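Local coordinates for pesticidal crystal protein Cry2Aa (Bacillus thuringiensis serovar kurstaki, PDB 1I5P), which promotes colloid-osmotic lysis by binding to midgut epithelial cells of both dipteran and lepidopteran larvae, at residues A[46-51]-A[241-246]; A[76-81]-A[123-128]; A[338-341]-A[347-350]. All blocks are in the same frame, centred on the assembly; numbering follows the deposited sequence.

Contact 1 (A[46-51]-A[241-246])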
loop_
_atom_site.group_PDB
_atom_site.type_symbol
_atom_site.label_atom_id
_atom_site.label_comp_id
_atom_site.label_asym_id
_atom_site.label_seq_id
_atom_site.Cartn_x
_atom_site.Cartn_y
_atom_site.Cartn_z
ATOM N N HIS A 46 -6.391 11.326 12.291
ATOM C CA HIS A 46 -6.095 12.188 11.179
ATOM C C HIS A 46 -6.435 11.467 9.890
ATOM O O HIS A 46 -5.625 10.715 9.354
ATOM C CB HIS A 46 -4.614 12.580 11.183
ATOM C CG HIS A 46 -4.212 13.416 10.010
ATOM N ND1 HIS A 46 -4.878 14.567 9.651
ATOM C CD2 HIS A 46 -3.216 13.260 9.103
ATOM C CE1 HIS A 46 -4.315 15.083 8.573
ATOM N NE2 HIS A 46 -3.304 14.309 8.220
ATOM N N SER A 47 -7.659 11.666 9.417
ATOM C CA SER A 47 -8.071 11.078 8.158
ATOM C C SER A 47 -7.621 12.169 7.207
ATOM O O SER A 47 -7.384 13.294 7.631
ATOM C CB SER A 47 -9.591 10.920 8.100
ATOM O OG SER A 47 -10.237 12.185 8.074
ATOM N N LEU A 48 -7.472 11.877 5.931
ATOM C CA LEU A 48 -7.045 12.948 5.031
ATOM C C LEU A 48 -8.288 13.402 4.301
ATOM O O LEU A 48 -8.234 13.694 3.118
ATOM C CB LEU A 48 -6.023 12.418 4.027
ATOM C CG LEU A 48 -4.590 12.231 4.508
ATOM C CD1 LEU A 48 -4.529 11.229 5.663
ATOM C CD2 LEU A 48 -3.761 11.769 3.323
ATOM N N TYR A 49 -9.400 13.456 5.032
ATOM C CA TYR A 49 -10.703 13.794 4.469
ATOM C C TYR A 49 -11.104 12.552 3.683
ATOM O O TYR A 49 -11.998 12.574 2.841
ATOM C CB TYR A 49 -10.633 15.029 3.558
ATOM C CG TYR A 49 -10.800 16.324 4.322
ATOM C CD1 TYR A 49 -9.695 17.019 4.809
ATOM C CD2 TYR A 49 -12.070 16.806 4.632
ATOM C CE1 TYR A 49 -9.851 18.162 5.592
ATOM C CE2 TYR A 49 -12.236 17.944 5.419
ATOM C CZ TYR A 49 -11.129 18.614 5.897
ATOM O OH TYR A 49 -11.306 19.722 6.699
ATOM N N VAL A 50 -10.408 11.460 3.981
ATOM C CA VAL A 50 -10.677 10.180 3.341
ATOM C C VAL A 50 -11.935 9.597 3.973
ATOM O O VAL A 50 -12.067 9.563 5.193
ATOM C CB VAL A 50 -9.511 9.172 3.552
ATOM C CG1 VAL A 50 -9.911 7.787 3.032
ATOM C CG2 VAL A 50 -8.265 9.657 2.835
ATOM N N ALA A 51 -12.862 9.158 3.132
ATOM C CA ALA A 51 -14.103 8.556 3.603
ATOM C C ALA A 51 -13.762 7.150 4.079
ATOM O O ALA A 51 -13.241 6.342 3.312
ATOM C CB ALA A 51 -15.115 8.499 2.468
ATOM N N MET A 241 2.540 16.480 -0.539
ATOM C CA MET A 241 2.781 15.548 -1.629
ATOM C C MET A 241 2.406 14.137 -1.182
ATOM O O MET A 241 1.725 13.409 -1.903
ATOM C CB MET A 241 4.252 15.581 -2.054
ATOM C CG MET A 241 4.607 14.519 -3.081
ATOM S SD MET A 241 6.266 14.707 -3.708
ATOM C CE MET A 241 5.970 15.845 -5.042
ATOM N N LEU A 242 2.848 13.755 0.011
ATOM C CA LEU A 242 2.546 12.426 0.534
ATOM C C LEU A 242 1.049 12.215 0.772
ATOM O O LEU A 242 0.516 11.137 0.488
ATOM C CB LEU A 242 3.328 12.178 1.831
ATOM C CG LEU A 242 4.848 12.245 1.679
ATOM C CD1 LEU A 242 5.528 11.832 2.989
ATOM C CD2 LEU A 242 5.283 11.326 0.537
ATOM N N GLU A 243 0.368 13.231 1.291
ATOM C CA GLU A 243 -1.065 13.109 1.549
ATOM C C GLU A 243 -1.855 13.003 0.250
ATOM O O GLU A 243 -2.874 12.314 0.187
ATOM C CB GLU A 243 -1.579 14.303 2.352
ATOM C CG GLU A 243 -0.995 14.429 3.743
ATOM C CD GLU A 243 -2.025 14.871 4.764
ATOM O OE1 GLU A 243 -2.849 15.752 4.441
ATOM O OE2 GLU A 243 -2.012 14.339 5.892
ATOM N N PHE A 244 -1.395 13.700 -0.781
ATOM C CA PHE A 244 -2.070 13.632 -2.062
ATOM C C PHE A 244 -2.020 12.180 -2.521
ATOM O O PHE A 244 -3.009 11.637 -3.007
ATOM C CB PHE A 244 -1.369 14.518 -3.095
ATOM C CG PHE A 244 -1.977 14.444 -4.472
ATOM C CD1 PHE A 244 -3.172 15.097 -4.757
ATOM C CD2 PHE A 244 -1.366 13.702 -5.478
ATOM C CE1 PHE A 244 -3.747 15.019 -6.023
ATOM C CE2 PHE A 244 -1.934 13.614 -6.752
ATOM C CZ PHE A 244 -3.129 14.273 -7.023
ATOM N N ARG A 245 -0.853 11.557 -2.364
ATOM C CA ARG A 245 -0.667 10.164 -2.766
ATOM C C ARG A 245 -1.506 9.232 -1.902
ATOM O O ARG A 245 -2.187 8.344 -2.410
ATOM C CB ARG A 245 0.809 9.760 -2.657
ATOM C CG ARG A 245 1.060 8.271 -2.892
ATOM C CD ARG A 245 2.541 7.937 -2.824
ATOM N NE ARG A 245 2.780 6.504 -2.972
ATOM C CZ ARG A 245 2.441 5.589 -2.068
ATOM N NH1 ARG A 245 1.848 5.945 -0.937
ATOM N NH2 ARG A 245 2.689 4.308 -2.303
ATOM N N THR A 246 -1.444 9.443 -0.592
ATOM C CA THR A 246 -2.199 8.624 0.341
ATOM C C THR A 246 -3.680 8.673 0.022
ATOM O O THR A 246 -4.340 7.633 -0.061
ATOM C CB THR A 246 -1.982 9.092 1.787
ATOM O OG1 THR A 246 -0.648 8.758 2.191
ATOM C CG2 THR A 246 -2.982 8.438 2.727
#

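Contact 2 (A[76-81]-A[123-128])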
loop_
_atom_site.group_PDB
_atom_site.type_symbol
_atom_site.label_atom_id
_atom_site.label_comp_id
_atom_site.label_asym_id
_atom_site.label_seq_id
_atom_site.Cartn_x
_atom_site.Cartn_y
_atom_site.Cartn_z
ATOM N N GLU A 76 -22.909 -8.200 -1.608
ATOM C CA GLU A 76 -22.418 -7.659 -0.352
ATOM C C GLU A 76 -21.741 -6.313 -0.576
ATOM O O GLU A 76 -21.845 -5.418 0.257
ATOM C CB GLU A 76 -21.463 -8.654 0.314
ATOM C CG GLU A 76 -22.186 -9.880 0.864
ATOM C CD GLU A 76 -21.249 -10.991 1.303
ATOM O OE1 GLU A 76 -21.746 -12.080 1.659
ATOM O OE2 GLU A 76 -20.021 -10.781 1.292
ATOM N N LEU A 77 -21.062 -6.160 -1.707
ATOM C CA LEU A 77 -20.404 -4.895 -2.002
ATOM C C LEU A 77 -21.433 -3.771 -1.996
ATOM O O LEU A 77 -21.222 -2.722 -1.386
ATOM C CB LEU A 77 -19.721 -4.944 -3.366
ATOM C CG LEU A 77 -19.194 -3.591 -3.854
ATOM C CD1 LEU A 77 -18.190 -3.022 -2.854
ATOM C CD2 LEU A 77 -18.556 -3.767 -5.221
ATOM N N TRP A 78 -22.546 -4.006 -2.687
ATOM C CA TRP A 78 -23.638 -3.040 -2.781
ATOM C C TRP A 78 -24.096 -2.633 -1.384
ATOM O O TRP A 78 -24.375 -1.458 -1.125
ATOM C CB TRP A 78 -24.818 -3.658 -3.543
ATOM C CG TRP A 78 -26.009 -2.757 -3.700
ATOM C CD1 TRP A 78 -26.254 -1.889 -4.727
ATOM C CD2 TRP A 78 -27.123 -2.638 -2.805
ATOM N NE1 TRP A 78 -27.449 -1.244 -4.531
ATOM C CE2 TRP A 78 -28.003 -1.683 -3.358
ATOM C CE3 TRP A 78 -27.463 -3.246 -1.588
ATOM C CZ2 TRP A 78 -29.204 -1.321 -2.738
ATOM C CZ3 TRP A 78 -28.657 -2.887 -0.971
ATOM C CH2 TRP A 78 -29.513 -1.931 -1.549
ATOM N N GLY A 79 -24.160 -3.612 -0.486
ATOM C CA GLY A 79 -24.598 -3.358 0.880
ATOM C C GLY A 79 -23.646 -2.512 1.705
ATOM O O GLY A 79 -24.032 -1.966 2.735
ATOM N N ILE A 80 -22.399 -2.410 1.261
ATOM C CA ILE A 80 -21.397 -1.620 1.966
ATOM C C ILE A 80 -21.304 -0.200 1.409
ATOM O O ILE A 80 -21.359 0.784 2.159
ATOM C CB ILE A 80 -20.001 -2.266 1.847
ATOM C CG1 ILE A 80 -19.980 -3.607 2.589
ATOM C CG2 ILE A 80 -18.937 -1.314 2.397
ATOM C CD1 ILE A 80 -18.707 -4.412 2.369
ATOM N N ILE A 81 -21.161 -0.104 0.089
ATOM C CA ILE A 81 -21.024 1.186 -0.579
ATOM C C ILE A 81 -22.354 1.936 -0.724
ATOM O O ILE A 81 -22.370 3.156 -0.864
ATOM C CB ILE A 81 -20.342 1.009 -1.963
ATOM C CG1 ILE A 81 -19.837 2.358 -2.473
ATOM C CG2 ILE A 81 -21.316 0.387 -2.952
ATOM C CD1 ILE A 81 -18.864 3.042 -1.526
ATOM N N ASN A 123 -30.003 -0.020 -10.312
ATOM C CA ASN A 123 -29.728 -1.053 -11.295
ATOM C C ASN A 123 -29.034 -2.265 -10.681
ATOM O O ASN A 123 -29.382 -3.404 -10.981
ATOM C CB ASN A 123 -28.866 -0.473 -12.414
ATOM C CG ASN A 123 -29.590 0.594 -13.211
ATOM O OD1 ASN A 123 -28.979 1.305 -14.006
ATOM N ND2 ASN A 123 -30.903 0.705 -13.009
ATOM N N ILE A 124 -28.048 -2.014 -9.829
ATOM C CA ILE A 124 -27.312 -3.092 -9.182
ATOM C C ILE A 124 -28.196 -3.879 -8.223
ATOM O O ILE A 124 -28.096 -5.105 -8.150
ATOM C CB ILE A 124 -26.096 -2.558 -8.398
ATOM C CG1 ILE A 124 -25.066 -1.976 -9.378
ATOM C CG2 ILE A 124 -25.489 -3.672 -7.562
ATOM C CD1 ILE A 124 -23.876 -1.313 -8.706
ATOM N N ARG A 125 -29.048 -3.179 -7.478
ATOM C CA ARG A 125 -29.940 -3.853 -6.544
ATOM C C ARG A 125 -30.905 -4.722 -7.344
ATOM O O ARG A 125 -31.197 -5.854 -6.962
ATOM C CB ARG A 125 -30.735 -2.841 -5.715
ATOM C CG ARG A 125 -31.782 -3.485 -4.794
ATOM C CD ARG A 125 -32.694 -2.433 -4.190
ATOM N NE ARG A 125 -33.095 -1.463 -5.203
ATOM C CZ ARG A 125 -33.917 -1.715 -6.219
ATOM N NH1 ARG A 125 -34.463 -2.918 -6.378
ATOM N NH2 ARG A 125 -34.168 -0.760 -7.100
ATOM N N GLU A 126 -31.393 -4.179 -8.456
ATOM C CA GLU A 126 -32.324 -4.894 -9.324
ATOM C C GLU A 126 -31.700 -6.184 -9.845
ATOM O O GLU A 126 -32.348 -7.234 -9.855
ATOM C CB GLU A 126 -32.741 -3.999 -10.498
ATOM C CG GLU A 126 -33.696 -2.879 -10.097
ATOM C CD GLU A 126 -33.763 -1.747 -11.118
ATOM O OE1 GLU A 126 -32.971 -1.759 -12.086
ATOM O OE2 GLU A 126 -34.603 -0.838 -10.942
ATOM N N PHE A 127 -30.442 -6.104 -10.274
ATOM C CA PHE A 127 -29.741 -7.274 -10.786
ATOM C C PHE A 127 -29.611 -8.357 -9.723
ATOM O O PHE A 127 -29.983 -9.508 -9.955
ATOM C CB PHE A 127 -28.340 -6.913 -11.280
ATOM C CG PHE A 127 -27.498 -8.117 -11.611
ATOM C CD1 PHE A 127 -27.737 -8.850 -12.769
ATOM C CD2 PHE A 127 -26.518 -8.564 -10.725
ATOM C CE1 PHE A 127 -27.017 -10.014 -13.045
ATOM C CE2 PHE A 127 -25.792 -9.728 -10.991
ATOM C CZ PHE A 127 -26.045 -10.454 -12.155
ATOM N N ASN A 128 -29.078 -7.994 -8.560
ATOM C CA ASN A 128 -28.901 -8.964 -7.487
ATOM C C ASN A 128 -30.218 -9.574 -7.010
ATOM O O ASN A 128 -30.265 -10.760 -6.693
ATOM C CB ASN A 128 -28.147 -8.326 -6.318
ATOM C CG ASN A 128 -26.688 -8.053 -6.647
ATOM O OD1 ASN A 128 -26.017 -8.877 -7.266
ATOM N ND2 ASN A 128 -26.188 -6.896 -6.221
#

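Contact 3 (A[338-341]-A[347-350])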
loop_
_atom_site.group_PDB
_atom_site.type_symbol
_atom_site.label_atom_id
_atom_site.label_comp_id
_atom_site.label_asym_id
_atom_site.label_seq_id
_atom_site.Cartn_x
_atom_site.Cartn_y
_atom_site.Cartn_z
ATOM N N ALA A 338 19.424 11.828 12.918
ATOM C CA ALA A 338 18.693 10.602 13.167
ATOM C C ALA A 338 19.134 9.464 12.271
ATOM O O ALA A 338 19.677 9.677 11.188
ATOM C CB ALA A 338 17.197 10.849 12.984
ATOM N N ARG A 339 18.898 8.248 12.742
ATOM C CA ARG A 339 19.228 7.056 11.987
ATOM C C ARG A 339 18.280 5.973 12.470
ATOM O O ARG A 339 18.062 5.816 13.670
ATOM C CB ARG A 339 20.688 6.648 12.216
ATOM C CG ARG A 339 21.127 5.408 11.433
ATOM C CD ARG A 339 22.645 5.355 11.300
ATOM N NE ARG A 339 23.314 5.488 12.594
ATOM C CZ ARG A 339 24.603 5.790 12.746
ATOM N NH1 ARG A 339 25.372 5.990 11.683
ATOM N NH2 ARG A 339 25.122 5.895 13.965
ATOM N N VAL A 340 17.704 5.253 11.516
ATOM C CA VAL A 340 16.758 4.185 11.802
ATOM C C VAL A 340 17.512 2.870 11.997
ATOM O O VAL A 340 18.481 2.588 11.284
ATOM C CB VAL A 340 15.746 4.042 10.649
ATOM C CG1 VAL A 340 14.754 2.934 10.951
ATOM C CG2 VAL A 340 15.019 5.373 10.439
ATOM N N ASN A 341 17.064 2.076 12.965
ATOM C CA ASN A 341 17.709 0.805 13.278
ATOM C C ASN A 341 16.827 -0.402 12.984
ATOM O O ASN A 341 15.600 -0.334 13.089
ATOM C CB ASN A 341 18.133 0.791 14.747
ATOM C CG ASN A 341 18.973 1.997 15.115
ATOM O OD1 ASN A 341 19.951 2.317 14.436
ATOM N ND2 ASN A 341 18.596 2.677 16.194
ATOM N N SER A 347 21.282 -0.599 9.861
ATOM C CA SER A 347 20.809 0.769 10.048
ATOM C C SER A 347 20.654 1.456 8.701
ATOM O O SER A 347 21.230 1.026 7.701
ATOM C CB SER A 347 21.786 1.585 10.903
ATOM O OG SER A 347 21.694 1.244 12.271
ATOM N N SER A 348 19.856 2.518 8.682
ATOM C CA SER A 348 19.651 3.295 7.470
ATOM C C SER A 348 20.813 4.275 7.415
ATOM O O SER A 348 21.775 4.162 8.175
ATOM C CB SER A 348 18.357 4.095 7.565
ATOM O OG SER A 348 18.489 5.123 8.536
ATOM N N GLY A 349 20.721 5.245 6.517
ATOM C CA GLY A 349 21.765 6.239 6.440
ATOM C C GLY A 349 21.418 7.279 7.482
ATOM O O GLY A 349 20.323 7.260 8.045
ATOM N N LEU A 350 22.346 8.179 7.767
ATOM C CA LEU A 350 22.065 9.216 8.743
ATOM C C LEU A 350 21.147 10.247 8.113
ATOM O O LEU A 350 21.148 10.438 6.898
ATOM C CB LEU A 350 23.355 9.893 9.197
ATOM C CG LEU A 350 24.151 9.166 10.282
ATOM C CD1 LEU A 350 25.607 9.617 10.242
ATOM C CD2 LEU A 350 23.526 9.448 11.638
#

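Contact 1 (A[46-51]-A[241-246])
A histidine-carboxylate hydrogen bond ties an irregular segment to a helix nearly two hundred residues further along the chain: His46 NE2 donates to Glu243 OE2 at 2.7 Å. The N-H...O angle of 161° makes it fairly straight, and ring and carboxylate are nearly coplanar, their planes 18° apart. Glu243 OE2 receives the proton on its syn lone pair, the side of its other oxygen, and lies at the edge of the imidazole close to the ring plane. An N-H given to OE2 at this distance would be expected to stabilise the carboxylate in its charged form. The glutamate chain bends at its second torsion (-141°) to bring the carboxylate round to the ring.

Next to this polar pair Leu48 supplies the apolar half of the contact. Its CG lies 3.6 Å from Glu243 OE2, so the leucine borders the same oxygen that the histidine holds. The methyl CD2 of Leu48 reaches the helix surface between two side chains one turn apart, 3.5 Å from Glu243 CB and also 3.5 Å from Thr246 CG2; the second pair is tighter than usual van der Waals contact. Thr246 also meets Phe418, and Phe244, pointing to the other side of the helix, packs on helix 202-232.

The segment 46-51 links helix 31-44 to helix 53-65, and the contact holds this connection against helix 238-259 in the N-terminal helical bundle of a three-domain delta-endotoxin.

Contact 2 (A[76-81]-A[123-128])
This is a helix-helix contact at one flank of the N-terminal helical bundle, where the short helix 74-81 packs against the long helix 107-135 largely through one tryptophan. The local axes run close to antiparallel, 148° between their N-to-C directions, and approach to 10.4 Å. That spacing leaves room for a large side chain between the backbones, and Trp78 takes up more than half of the 176 Å² buried here.

The CB of Trp78 points toward the long helix, and with CG anti to the backbone N the indole lies between the helices. Ile124 meets it at CD1, and Arg125 along NE1, CE2 and CZ2. At the pyrrole end, Ile124 CG2 lies 3.4 Å from Trp78 CD1, with the two side chains sliding past each other in opposite directions; the methyl approaches obliquely. From there to the benzene ring, the aliphatic part of Arg125 runs alongside the indole, pointing the same way. Arg125 CB sits 3.3 Å above one face of the ring system, displaced toward its rim, and Arg125 CD comes to 3.9 Å from Trp78 CZ2.

The guanidinium itself is not stacked: its plane stands 84° from that of the indole, because the chain bends at its third torsion (44°) after its methylenes have passed the ring. The contact with the arginine is therefore apolar in character. The indole N-H is taken by the backbone oxygen of Gln121, about one turn before Arg125 on helix 107-135, which helps fix the rotation of the ring.

On the buried side, Leu77 and Ile124 both meet Met183 of helix 170-193. One turn on from Ile124, the buried Asn128 brings ND2 to 4.4 Å from Trp78 CB.

Contact 3 (A[338-341]-A[347-350])
Two bonds join Val340 to Ser348, and they are of different kinds. The backbone N of Ser348 donates to Val340 O at 2.9 Å, whereas the backbone N of Val340 finds the serine side chain, Ser348 OG, at 3.1 Å with an N-H...O angle of 159°. The hydroxyl therefore stands in for a main-chain acceptor. It can do so because chi1 of 69° places OG between the backbone N and the carbonyl carbon; the same oxygen donates to Gly349 O at 2.9 Å.

Beside this pair, Asn341 and Ser347 form a single antiparallel bridge, and Leu350 CA makes a CA-H...O contact with Ala338 O. The segments thus close a hairpin-like return at the end of strand 329-342, within the beta-prism middle domain, before strand 351-352 resumes backbone pairing with Ala338.

Over this return lies Arg339. Its CD is 3.5 Å from Ser348 O; the chain bends at its third torsion (52°), and Leu350 CD2 lies over one guanidinium face, 3.8 Å above the plane and offset toward the rim. Further out, Asn449 OD1 accepts from the backbone N of Leu350, and His358 touches both Arg339 and Leu350.

How the contacts relate
Contact 2 is nested within the stretch of chain closed by contact 1: helices 74-81 and 107-135 both lie between residues 51 and 241. Their centres are 27 Å apart, with nearest atoms about 8 Å apart. Contact 3 follows both along the chain and closes over just five intervening residues. Its centre is 26 Å from that of contact 1 but 49 Å from that of contact 2, which lies on the opposite side of the chain's centre. Contact 1, whose His46 and Thr246 touch Asn414 and Phe418 of the middle domain, sits where the N-terminal helical bundle and the beta prism meet; contact 2 is internal to the bundle and contact 3 to the prism.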